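Local coordinates for 2-oxoglutarate (2OG) and Fe(II)-dependent oxygenase superfamily protein (Arabidopsis thaliana, PDB 6KWA), which probably catalyses the irreversible, 2-oxoglutarate-dependent oxidation of the plant hormone indole-3-acetic acid to inactive 2-oxoindole-3-acetic acid, at residues A[42-45]-A[46-49]; A[48-51]-A[52-55]; A[102-105]-A[106-110]; A[179-182]-A[183-186]. One frame throughout, in Å; residues are numbered along the deposited sequence.

Interaction 1 of 4, residues A[42-45]-A[46-49]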
ATOM      1  N   ALA A  42      -2.081  12.616  -9.928  1.00 50.65           N
ATOM      2  CA  ALA A  42      -1.530  12.570 -11.283  1.00 49.09           C
ATOM      3  C   ALA A  42      -0.152  13.189 -11.283  1.00 48.62           C
ATOM      4  O   ALA A  42       0.765  12.693 -11.941  1.00 52.37           O
ATOM      5  CB  ALA A  42      -2.444  13.260 -12.271  1.00 49.08           C
ATOM      6  N   GLU A  43       0.015  14.246 -10.502  1.00 47.77           N
ATOM      7  CA  GLU A  43       1.311  14.911 -10.405  1.00 53.36           C
ATOM      8  C   GLU A  43       2.324  13.983  -9.737  1.00 50.92           C
ATOM      9  O   GLU A  43       3.541  14.029 -10.031  1.00 51.28           O
ATOM     10  CB  GLU A  43       1.191  16.245  -9.635  1.00 50.00           C
ATOM     11  CG  GLU A  43       0.663  17.341 -10.556  1.00 53.51           C
ATOM     12  CD  GLU A  43       0.066  18.515  -9.831  1.00 55.99           C
ATOM     13  OE1 GLU A  43       0.172  18.594  -8.587  1.00 58.38           O
ATOM     14  OE2 GLU A  43      -0.571  19.340 -10.514  1.00 62.29           O
ATOM     15  N   MET A  44       1.846  13.173  -8.800  1.00 49.64           N
ATOM     16  CA  MET A  44       2.738  12.226  -8.152  1.00 48.95           C
ATOM     17  C   MET A  44       3.203  11.182  -9.159  1.00 47.91           C
ATOM     18  O   MET A  44       4.391  10.859  -9.213  1.00 51.09           O
ATOM     19  CB  MET A  44       2.074  11.565  -6.940  1.00 47.10           C
ATOM     20  CG  MET A  44       3.017  10.636  -6.172  1.00 47.33           C
ATOM     21  SD  MET A  44       4.335  11.493  -5.306  1.00 53.01           S
ATOM     22  CE  MET A  44       5.776  10.590  -5.841  1.00 57.51           C
ATOM     23  N   LYS A  45       2.296  10.688  -9.989  1.00 45.22           N
ATOM     24  CA  LYS A  45       2.688   9.670 -10.956  1.00 51.00           C
ATOM     25  C   LYS A  45       3.695  10.218 -11.999  1.00 55.40           C
ATOM     26  O   LYS A  45       4.614   9.504 -12.417  1.00 52.69           O
ATOM     27  CB  LYS A  45       1.466   9.092 -11.659  1.00 45.54           C
ATOM     28  CG  LYS A  45       1.813   7.917 -12.539  1.00 53.76           C
ATOM     29  CD  LYS A  45       0.654   7.480 -13.411  1.00 60.33           C
ATOM     30  CE  LYS A  45       1.074   6.358 -14.349  1.00 59.94           C
ATOM     31  NZ  LYS A  45       0.040   6.131 -15.404  1.00 67.42           N
ATOM     32  N   LYS A  46       3.539  11.477 -12.406  1.00 50.74           N
ATOM     33  CA  LYS A  46       4.477  12.066 -13.350  1.00 49.09           C
ATOM     34  C   LYS A  46       5.845  12.217 -12.682  1.00 49.51           C
ATOM     35  O   LYS A  46       6.878  11.953 -13.296  1.00 51.00           O
ATOM     36  CB  LYS A  46       3.992  13.439 -13.820  1.00 52.63           C
ATOM     37  CG  LYS A  46       2.690  13.469 -14.613  1.00 58.52           C
ATOM     38  CD  LYS A  46       2.419  14.927 -15.046  1.00 67.82           C
ATOM     39  CE  LYS A  46       1.205  15.058 -15.950  1.00 64.77           C
ATOM     40  NZ  LYS A  46      -0.025  14.882 -15.114  1.00 66.10           N
ATOM     41  N   THR A  47       5.844  12.656 -11.426  1.00 43.38           N
ATOM     42  CA  THR A  47       7.091  12.792 -10.663  1.00 47.81           C
ATOM     43  C   THR A  47       7.793  11.426 -10.615  1.00 52.00           C
ATOM     44  O   THR A  47       9.001  11.352 -10.768  1.00 48.24           O
ATOM     45  CB  THR A  47       6.832  13.313  -9.241  1.00 46.16           C
ATOM     46  OG1 THR A  47       6.240  14.606  -9.316  1.00 51.96           O
ATOM     47  CG2 THR A  47       8.108  13.415  -8.406  1.00 48.54           C
ATOM     48  N   VAL A  48       7.011  10.363 -10.406  1.00 47.40           N
ATOM     49  CA  VAL A  48       7.528   9.003 -10.305  1.00 50.52           C
ATOM     50  C   VAL A  48       8.202   8.530 -11.593  1.00 51.01           C
ATOM     51  O   VAL A  48       9.283   7.943 -11.569  1.00 46.34           O
ATOM     52  CB  VAL A  48       6.408   7.992  -9.961  1.00 49.38           C
ATOM     53  CG1 VAL A  48       6.859   6.559 -10.287  1.00 43.84           C
ATOM     54  CG2 VAL A  48       5.986   8.122  -8.478  1.00 45.10           C
ATOM     55  N   ILE A  49       7.524   8.747 -12.710  1.00 47.51           N
ATOM     56  CA  ILE A  49       8.098   8.434 -13.994  1.00 52.33           C
ATOM     57  C   ILE A  49       9.407   9.205 -14.139  1.00 54.68           C
ATOM     58  O   ILE A  49      10.414   8.666 -14.596  1.00 56.08           O
ATOM     59  CB  ILE A  49       7.123   8.755 -15.125  1.00 56.76           C
ATOM     60  CG1 ILE A  49       5.904   7.837 -15.015  1.00 53.38           C
ATOM     61  CG2 ILE A  49       7.788   8.591 -16.467  1.00 50.29           C
ATOM     62  CD1 ILE A  49       4.764   8.175 -15.991  1.00 54.67           C
TER

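Interaction 2 of 4, residues A[48-51]-A[52-55]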
ATOM      1  N   VAL A  48       7.011  10.363 -10.406  1.00 47.40           N
ATOM      2  CA  VAL A  48       7.528   9.003 -10.305  1.00 50.52           C
ATOM      3  C   VAL A  48       8.202   8.530 -11.593  1.00 51.01           C
ATOM      4  O   VAL A  48       9.283   7.943 -11.569  1.00 46.34           O
ATOM      5  CB  VAL A  48       6.408   7.992  -9.961  1.00 49.38           C
ATOM      6  CG1 VAL A  48       6.859   6.559 -10.287  1.00 43.84           C
ATOM      7  CG2 VAL A  48       5.986   8.122  -8.478  1.00 45.10           C
ATOM      8  N   ILE A  49       7.524   8.747 -12.710  1.00 47.51           N
ATOM      9  CA  ILE A  49       8.098   8.434 -13.994  1.00 52.33           C
ATOM     10  C   ILE A  49       9.407   9.205 -14.139  1.00 54.68           C
ATOM     11  O   ILE A  49      10.414   8.666 -14.596  1.00 56.08           O
ATOM     12  CB  ILE A  49       7.123   8.755 -15.125  1.00 56.76           C
ATOM     13  CG1 ILE A  49       5.904   7.837 -15.015  1.00 53.38           C
ATOM     14  CG2 ILE A  49       7.788   8.591 -16.467  1.00 50.29           C
ATOM     15  CD1 ILE A  49       4.764   8.175 -15.991  1.00 54.67           C
ATOM     16  N   ASP A  50       9.405  10.461 -13.716  1.00 51.52           N
ATOM     17  CA  ASP A  50      10.599  11.274 -13.822  1.00 50.89           C
ATOM     18  C   ASP A  50      11.715  10.849 -12.849  1.00 56.53           C
ATOM     19  O   ASP A  50      12.896  10.857 -13.213  1.00 55.95           O
ATOM     20  CB  ASP A  50      10.277  12.745 -13.589  1.00 52.97           C
ATOM     21  CG  ASP A  50      11.365  13.655 -14.136  1.00 59.69           C
ATOM     22  OD1 ASP A  50      11.614  13.564 -15.358  1.00 68.01           O
ATOM     23  OD2 ASP A  50      11.999  14.416 -13.369  1.00 59.82           O
ATOM     24  N   LEU A  51      11.367  10.528 -11.601  1.00 49.28           N
ATOM     25  CA  LEU A  51      12.406  10.104 -10.661  1.00 50.02           C
ATOM     26  C   LEU A  51      13.110   8.850 -11.182  1.00 48.66           C
ATOM     27  O   LEU A  51      14.327   8.719 -11.034  1.00 48.30           O
ATOM     28  CB  LEU A  51      11.834   9.865  -9.256  1.00 42.80           C
ATOM     29  CG  LEU A  51      11.345  11.145  -8.584  1.00 48.17           C
ATOM     30  CD1 LEU A  51      10.863  10.932  -7.159  1.00 46.93           C
ATOM     31  CD2 LEU A  51      12.450  12.214  -8.612  1.00 51.29           C
ATOM     32  N   PHE A  52      12.370   7.953 -11.840  1.00 42.81           N
ATOM     33  CA  PHE A  52      12.981   6.718 -12.342  1.00 48.30           C
ATOM     34  C   PHE A  52      13.906   6.930 -13.547  1.00 54.04           C
ATOM     35  O   PHE A  52      14.674   6.039 -13.909  1.00 52.32           O
ATOM     36  CB  PHE A  52      11.908   5.700 -12.717  1.00 48.58           C
ATOM     37  CG  PHE A  52      11.424   4.875 -11.558  1.00 52.36           C
ATOM     38  CD1 PHE A  52      12.309   4.047 -10.867  1.00 49.53           C
ATOM     39  CD2 PHE A  52      10.096   4.923 -11.153  1.00 47.79           C
ATOM     40  CE1 PHE A  52      11.879   3.269  -9.794  1.00 48.17           C
ATOM     41  CE2 PHE A  52       9.659   4.142 -10.081  1.00 48.02           C
ATOM     42  CZ  PHE A  52      10.551   3.312  -9.406  1.00 47.62           C
ATOM     43  N   GLN A  53      13.836   8.105 -14.159  1.00 54.54           N
ATOM     44  CA  GLN A  53      14.735   8.430 -15.254  1.00 55.94           C
ATOM     45  C   GLN A  53      15.983   9.134 -14.756  1.00 51.58           C
ATOM     46  O   GLN A  53      16.840   9.502 -15.547  1.00 53.41           O
ATOM     47  CB  GLN A  53      13.996   9.239 -16.313  1.00 54.00           C
ATOM     48  CG  GLN A  53      13.274   8.283 -17.239  1.00 50.74           C
ATOM     49  CD  GLN A  53      12.132   8.897 -17.986  1.00 61.91           C
ATOM     50  OE1 GLN A  53      11.901  10.103 -17.914  1.00 70.24           O
ATOM     51  NE2 GLN A  53      11.354   8.056 -18.654  1.00 63.76           N
ATOM     52  N   ARG A  54      16.096   9.300 -13.441  1.00 49.13           N
ATOM     53  CA  ARG A  54      17.296   9.903 -12.863  1.00 53.90           C
ATOM     54  C   ARG A  54      18.491   9.001 -13.177  1.00 55.62           C
ATOM     55  O   ARG A  54      18.317   7.793 -13.392  1.00 51.88           O
ATOM     56  CB  ARG A  54      17.162  10.073 -11.345  1.00 49.19           C
ATOM     57  CG  ARG A  54      16.304  11.246 -10.892  1.00 50.29           C
ATOM     58  CD  ARG A  54      16.919  12.594 -11.236  1.00 53.59           C
ATOM     59  NE  ARG A  54      16.286  13.685 -10.495  1.00 50.90           N
ATOM     60  CZ  ARG A  54      15.160  14.286 -10.873  1.00 50.05           C
ATOM     61  NH1 ARG A  54      14.552  13.917 -11.986  1.00 44.42           N
ATOM     62  NH2 ARG A  54      14.652  15.280 -10.150  1.00 55.72           N
ATOM     63  N   PRO A  55      19.699   9.590 -13.256  1.00 47.19           N
ATOM     64  CA  PRO A  55      20.911   8.786 -13.468  1.00 53.41           C
ATOM     65  C   PRO A  55      20.968   7.649 -12.457  1.00 58.43           C
ATOM     66  O   PRO A  55      20.540   7.815 -11.317  1.00 57.08           O
ATOM     67  CB  PRO A  55      22.051   9.790 -13.255  1.00 54.18           C
ATOM     68  CG  PRO A  55      21.433  11.120 -13.679  1.00 58.08           C
ATOM     69  CD  PRO A  55      19.982  11.038 -13.232  1.00 53.40           C
TER

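Interaction 3 of 4, residues A[102-105]-A[106-110]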
ATOM      1  N   LEU A 102      17.367  12.210  -4.505  1.00 56.30           N
ATOM      2  CA  LEU A 102      16.957  11.989  -5.891  1.00 56.60           C
ATOM      3  C   LEU A 102      17.001  13.256  -6.727  1.00 56.78           C
ATOM      4  O   LEU A 102      16.577  13.250  -7.901  1.00 52.00           O
ATOM      5  CB  LEU A 102      15.552  11.404  -5.937  1.00 51.68           C
ATOM      6  CG  LEU A 102      15.410   9.894  -5.863  1.00 53.78           C
ATOM      7  CD1 LEU A 102      16.148   9.198  -6.991  1.00 57.42           C
ATOM      8  CD2 LEU A 102      15.895   9.416  -4.526  1.00 54.52           C
ATOM      9  N   GLU A 103      17.504  14.329  -6.112  1.00 53.45           N
ATOM     10  CA  GLU A 103      17.607  15.635  -6.756  1.00 55.27           C
ATOM     11  C   GLU A 103      16.255  16.001  -7.311  1.00 53.67           C
ATOM     12  O   GLU A 103      16.096  16.298  -8.502  1.00 47.31           O
ATOM     13  CB  GLU A 103      18.655  15.639  -7.857  1.00 52.59           C
ATOM     14  CG  GLU A 103      20.007  15.235  -7.321  1.00 65.33           C
ATOM     15  CD  GLU A 103      21.051  15.060  -8.408  1.00 72.36           C
ATOM     16  OE1 GLU A 103      20.683  15.074  -9.611  1.00 68.92           O
ATOM     17  OE2 GLU A 103      22.235  14.881  -8.040  1.00 73.10           O
ATOM     18  N   ALA A 104      15.266  15.944  -6.434  1.00 53.51           N
ATOM     19  CA  ALA A 104      13.940  16.354  -6.814  1.00 54.57           C
ATOM     20  C   ALA A 104      13.990  17.847  -7.104  1.00 53.80           C
ATOM     21  O   ALA A 104      14.664  18.613  -6.411  1.00 55.64           O
ATOM     22  CB  ALA A 104      12.928  16.040  -5.707  1.00 50.89           C
ATOM     23  N   SER A 105      13.296  18.253  -8.150  1.00 52.69           N
ATOM     24  CA  SER A 105      13.085  19.649  -8.378  1.00 51.10           C
ATOM     25  C   SER A 105      12.272  20.223  -7.216  1.00 59.48           C
ATOM     26  O   SER A 105      11.750  19.474  -6.382  1.00 56.23           O
ATOM     27  CB  SER A 105      12.367  19.830  -9.704  1.00 53.69           C
ATOM     28  OG  SER A 105      11.000  19.477  -9.585  1.00 57.84           O
ATOM     29  N   ALA A 106      12.149  21.546  -7.170  1.00 53.84           N
ATOM     30  CA  ALA A 106      11.372  22.224  -6.138  1.00 55.07           C
ATOM     31  C   ALA A 106       9.907  21.774  -6.159  1.00 53.37           C
ATOM     32  O   ALA A 106       9.315  21.522  -5.119  1.00 53.37           O
ATOM     33  CB  ALA A 106      11.468  23.762  -6.307  1.00 56.34           C
ATOM     34  N   ASP A 107       9.325  21.773  -7.353  1.00 53.45           N
ATOM     35  CA  ASP A 107       7.950  21.363  -7.578  1.00 60.39           C
ATOM     36  C   ASP A 107       7.739  19.932  -7.140  1.00 57.83           C
ATOM     37  O   ASP A 107       6.739  19.608  -6.506  1.00 56.01           O
ATOM     38  CB  ASP A 107       7.584  21.476  -9.062  1.00 56.50           C
ATOM     39  CG  ASP A 107       7.150  22.875  -9.461  1.00 76.27           C
ATOM     40  OD1 ASP A 107       7.267  23.818  -8.639  1.00 72.35           O
ATOM     41  OD2 ASP A 107       6.684  23.026 -10.614  1.00 82.79           O
ATOM     42  N   GLN A 108       8.694  19.083  -7.507  1.00 56.38           N
ATOM     43  CA  GLN A 108       8.613  17.664  -7.213  1.00 52.98           C
ATOM     44  C   GLN A 108       8.692  17.432  -5.723  1.00 55.85           C
ATOM     45  O   GLN A 108       8.049  16.524  -5.181  1.00 56.79           O
ATOM     46  CB  GLN A 108       9.730  16.920  -7.898  1.00 44.53           C
ATOM     47  CG  GLN A 108       9.427  16.587  -9.328  1.00 52.57           C
ATOM     48  CD  GLN A 108      10.657  16.209 -10.107  1.00 49.45           C
ATOM     49  OE1 GLN A 108      11.776  16.197  -9.574  1.00 49.04           O
ATOM     50  NE2 GLN A 108      10.452  15.813 -11.350  1.00 46.52           N
ATOM     51  N   ARG A 109       9.461  18.276  -5.054  1.00 51.52           N
ATOM     52  CA  ARG A 109       9.600  18.162  -3.620  1.00 53.61           C
ATOM     53  C   ARG A 109       8.263  18.457  -2.995  1.00 57.05           C
ATOM     54  O   ARG A 109       7.825  17.731  -2.105  1.00 53.10           O
ATOM     55  CB  ARG A 109      10.666  19.111  -3.076  1.00 55.81           C
ATOM     56  CG  ARG A 109      10.855  19.031  -1.570  1.00 55.41           C
ATOM     57  CD  ARG A 109      11.978  19.926  -1.105  1.00 56.43           C
ATOM     58  NE  ARG A 109      13.219  19.639  -1.823  1.00 55.05           N
ATOM     59  CZ  ARG A 109      14.202  18.898  -1.328  1.00 56.90           C
ATOM     60  NH1 ARG A 109      14.079  18.358  -0.120  1.00 63.31           N
ATOM     61  NH2 ARG A 109      15.300  18.684  -2.037  1.00 54.67           N
ATOM     62  N   GLU A 110       7.585  19.480  -3.509  1.00 55.69           N
ATOM     63  CA  GLU A 110       6.340  19.909  -2.896  1.00 59.81           C
ATOM     64  C   GLU A 110       5.199  18.916  -3.168  1.00 57.12           C
ATOM     65  O   GLU A 110       4.330  18.695  -2.310  1.00 47.05           O
ATOM     66  CB  GLU A 110       5.964  21.292  -3.415  1.00 60.52           C
ATOM     67  CG  GLU A 110       6.427  22.418  -2.504  1.00 66.09           C
ATOM     68  CD  GLU A 110       5.754  23.742  -2.838  1.00 82.11           C
ATOM     69  OE1 GLU A 110       5.065  23.805  -3.881  1.00 79.07           O
ATOM     70  OE2 GLU A 110       5.914  24.717  -2.063  1.00 90.64           O
TER

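Interaction 4 of 4, residues A[179-182]-A[183-186]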
ATOM      1  N   GLN A 179      -1.778   3.265  -5.286  1.00 43.61           N
ATOM      2  CA  GLN A 179      -2.194   4.004  -6.476  1.00 44.24           C
ATOM      3  C   GLN A 179      -1.613   3.232  -7.655  1.00 45.47           C
ATOM      4  O   GLN A 179      -0.407   3.258  -7.886  1.00 49.06           O
ATOM      5  CB  GLN A 179      -1.701   5.466  -6.447  1.00 44.26           C
ATOM      6  CG  GLN A 179      -2.096   6.306  -7.680  1.00 43.46           C
ATOM      7  CD  GLN A 179      -1.542   7.729  -7.645  1.00 46.22           C
ATOM      8  OE1 GLN A 179      -1.328   8.291  -6.584  1.00 47.17           O
ATOM      9  NE2 GLN A 179      -1.269   8.293  -8.817  1.00 45.24           N
ATOM     10  N   ASP A 180      -2.456   2.493  -8.364  1.00 46.93           N
ATOM     11  CA  ASP A 180      -1.961   1.558  -9.357  1.00 51.08           C
ATOM     12  C   ASP A 180      -1.924   2.301 -10.705  1.00 54.28           C
ATOM     13  O   ASP A 180      -2.388   3.417 -10.788  1.00 55.53           O
ATOM     14  CB  ASP A 180      -2.858   0.326  -9.419  1.00 51.86           C
ATOM     15  CG  ASP A 180      -2.190  -0.849 -10.100  1.00 59.95           C
ATOM     16  OD1 ASP A 180      -1.064  -0.677 -10.592  1.00 63.38           O
ATOM     17  OD2 ASP A 180      -2.808  -1.937 -10.186  1.00 61.44           O
ATOM     18  N   ASP A 181      -1.342   1.712 -11.746  1.00 59.48           N
ATOM     19  CA  ASP A 181      -1.265   2.387 -13.045  1.00 61.92           C
ATOM     20  C   ASP A 181      -2.578   2.210 -13.830  1.00 65.38           C
ATOM     21  O   ASP A 181      -2.873   1.098 -14.286  1.00 67.15           O
ATOM     22  CB  ASP A 181      -0.081   1.851 -13.855  1.00 64.25           C
ATOM     23  CG  ASP A 181       0.287   2.753 -15.028  1.00 69.02           C
ATOM     24  OD1 ASP A 181      -0.544   3.606 -15.430  1.00 70.30           O
ATOM     25  OD2 ASP A 181       1.443   2.648 -15.505  1.00 65.02           O
ATOM     26  N   GLU A 182      -3.354   3.286 -13.990  1.00 67.37           N
ATOM     27  CA  GLU A 182      -4.679   3.208 -14.643  1.00 70.08           C
ATOM     28  C   GLU A 182      -4.619   2.618 -16.054  1.00 72.75           C
ATOM     29  O   GLU A 182      -5.604   2.071 -16.551  1.00 70.38           O
ATOM     30  CB  GLU A 182      -5.360   4.588 -14.696  1.00 70.00           C
ATOM     31  CG  GLU A 182      -4.660   5.660 -15.542  1.00 72.05           C
ATOM     32  CD  GLU A 182      -3.445   6.271 -14.856  1.00 78.88           C
ATOM     33  OE1 GLU A 182      -2.722   5.532 -14.145  1.00 73.77           O
ATOM     34  OE2 GLU A 182      -3.230   7.501 -14.998  1.00 77.14           O
ATOM     35  N   ASN A 183      -3.455   2.722 -16.686  1.00 72.00           N
ATOM     36  CA  ASN A 183      -3.293   2.316 -18.075  1.00 73.18           C
ATOM     37  C   ASN A 183      -2.872   0.861 -18.276  1.00 78.49           C
ATOM     38  O   ASN A 183      -2.866   0.369 -19.406  1.00 83.36           O
ATOM     39  CB  ASN A 183      -2.272   3.234 -18.754  1.00 74.86           C
ATOM     40  CG  ASN A 183      -2.706   4.689 -18.742  1.00 76.08           C
ATOM     41  OD1 ASN A 183      -3.860   4.996 -19.044  1.00 79.97           O
ATOM     42  ND2 ASN A 183      -1.795   5.588 -18.363  1.00 72.21           N
ATOM     43  N   VAL A 184      -2.542   0.156 -17.195  1.00 74.18           N
ATOM     44  CA  VAL A 184      -2.026  -1.207 -17.336  1.00 74.29           C
ATOM     45  C   VAL A 184      -2.730  -2.220 -16.432  1.00 74.82           C
ATOM     46  O   VAL A 184      -3.492  -3.062 -16.910  1.00 73.89           O
ATOM     47  CB  VAL A 184      -0.509  -1.266 -17.031  1.00 71.39           C
ATOM     48  CG1 VAL A 184       0.062  -2.589 -17.476  1.00 74.70           C
ATOM     49  CG2 VAL A 184       0.237  -0.111 -17.706  1.00 73.64           C
ATOM     50  N   GLY A 185      -2.478  -2.137 -15.127  1.00 76.40           N
ATOM     51  CA  GLY A 185      -3.122  -3.030 -14.170  1.00 76.82           C
ATOM     52  C   GLY A 185      -2.730  -4.496 -14.318  1.00 81.31           C
ATOM     53  O   GLY A 185      -1.762  -4.831 -15.001  1.00 81.51           O
ATOM     54  N   GLY A 186      -3.478  -5.379 -13.667  1.00 80.78           N
ATOM     55  CA  GLY A 186      -3.182  -6.797 -13.726  1.00 75.44           C
ATOM     56  C   GLY A 186      -2.939  -7.399 -12.360  1.00 79.55           C
ATOM     57  O   GLY A 186      -2.702  -8.608 -12.239  1.00 73.02           O
TER

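Interaction 1 of 4, residues A[42-45]-A[46-49]
A42 opens this pair of turns of the α-helix 38-51 by accepting K46 N at its carbonyl O, the regular i to i+4 bond of the helix; the K46 side chain runs back past it, its CG 3.4 Å from A42 O. At E43 the carbonyl O is gripped twice, by T47 N at 3.0 Å and by T47 OG1 at 2.9 Å, the two donors arriving from opposite faces of the carbonyl plane. The hydroxyl reaches it because OG1 stands beside its own backbone N (chi1 -61°). A valine in place of T47 would keep the branched shape, but E43 O would probably lose its second donor. M44 O receives V48 N, and the M44 chain, bent at chi2 and chi3, swings its CE back to V48 CG2, 3.6 Å away. Both side chains continue this apolar face onto I241 of strand 237-245, and this packing joins the helix to the main sheet. K45 extends from the same turn, carrying NZ to salt bridges with D181 and E182. Its carbonyl O accepts I49 N, and I49 CG1 lies 3.3 Å from K45 O.

Interaction 2 of 4, residues A[48-51]-A[52-55]
D50 and R54 are joined by a salt bridge, D50 OD2 to R54 NH1 at 2.9 Å, with an N-H...O angle of 151°. The oxygen lies at the edge of the guanidinium, close to its plane, and the nitrogen meets the carboxylate from above its plane; the two planes stand 78° apart. D50 OD2 also accepts Q108 NE2, while R54 NH2 bonds to Q108 OE1 and probably, at an implausibly short distance, to E103 O, tying the helix end to the loop before helix 106-133 and to its first turn. A bend at chi2 (-67°) folds the arginine back towards L51, whose CD2 sits over the centre of one guanidinium face, 4.1 Å from R54 CZ. In the backbone, F52 N still bonds to V48 O in the helical manner, whereas Q53 N turns to D50 O and R54 N to L51 O. Towards the interior, V48 and F52 lie side by side and V48 CG1 touches F52 CE2 at 3.7 Å; the ring continues onto Y239 and I151 of the main sheet. A type I β-turn from L51 to R54 thus leads the chain out of helix 38-51, P55 then taking the N-cap position of the next helix.

Interaction 3 of 4, residues A[102-105]-A[106-110]
S105 and Q108 exchange bonds in both directions at the start of helix 106-133, forming a capping box in which a glutamine amide takes the part of the acceptor side chain. S105, the N-cap residue, accepts Q108 N at its OG, 3.1 Å away and with an N-H...O angle of 156°. In return S105 N gives its hydrogen to Q108 OE1 at 2.9 Å, approaching from above the amide plane. The serine hydroxyl can face the first turn because OG is placed between the backbone N and the carbonyl carbon (chi1 75°), where it also lies against the glutamine chain, 3.3 Å from Q108 CG. The two bonds give partners to an N-H of the first turn and to the N-H of the cap residue. OE1 accepts from R54 as well as from S105 N, and the amide nitrogen reaches D50. Just upstream, the chain leaves helix 92-101 through a Schellman motif, E103 having positive phi. A104 then turns its methyl onto the new helix, with A104 CB 4.0 Å from Q108 CB. R109 sends its guanidinium back to D100 and N96 of helix 92-101, while its backbone begins the regular helical pattern: R109 N donates to S105 O at 2.9 Å.

Interaction 4 of 4, residues A[179-182]-A[183-186]
D181 OD1 is gripped twice: N183 N bonds to it at 3.3 Å, a long but nearly straight bond (165°), and K45 NZ of helix 38-51 forms a salt bridge with it. The backbone donor comes from above the carboxylate plane, and its bond closes an Asx turn. The other oxygen, D181 OD2, accepts Y239 N of strand 237-245, so both carboxylate oxygens of this buried residue have partners. With CG anti to its backbone N (chi1 -164°), D181 turns the carboxylate over the residues that follow. Replacing D181 by an alanine would probably leave N183 N and Y239 N without their acceptors and K45 without one of its two carboxylate mates, freeing the loop to shift. V184 N donates to the D181 carbonyl O at 3.1 Å, closing a type I β-turn around E182 and N183, while V184 CG2 packs against D181 OD2 at 3.7 Å. On the outer side of the turn the E182 carboxylate and the N183 amide lie stacked, 25° apart, with E182 CG 3.7 Å from N183 OD1, E182 OE1 reaching the same lysine. Before the turn, D181 N gives a 2.7 Å hydrogen bond to D180 OD1, an oxygen that also pairs with R238. G185 and G186 carry the chain out with positive phi, and a side chain on G186 would be jammed against the preceding carbonyl. This loop links strands 175-179 and 187-190, one from each sheet of the double-stranded β-helix, and through D180 it borders the site where R238 and S240 bind 2-oxoglutarate, absent from this model.

How the interactions relate
The four contacts come in order along the chain, the first two overlapping at V48 and I49, and the first three gather on the helical side of the fold. Interactions 1 and 2 have their centres 9 Å apart on helix 38-51 and its exit. Interaction 3, at the start of helix 106-133, lies about 11 Å from the centre of each; it meets interaction 1 by T47 packing on Q108, and interaction 2 through polar links. Interaction 4 belongs to the catalytic β-core and reaches interaction 1 through K45, with centres 13 Å apart, but does not touch interactions 2 or 3. Helix 38-51 therefore connects the helical layer with a loop beside the 2-oxoglutarate site.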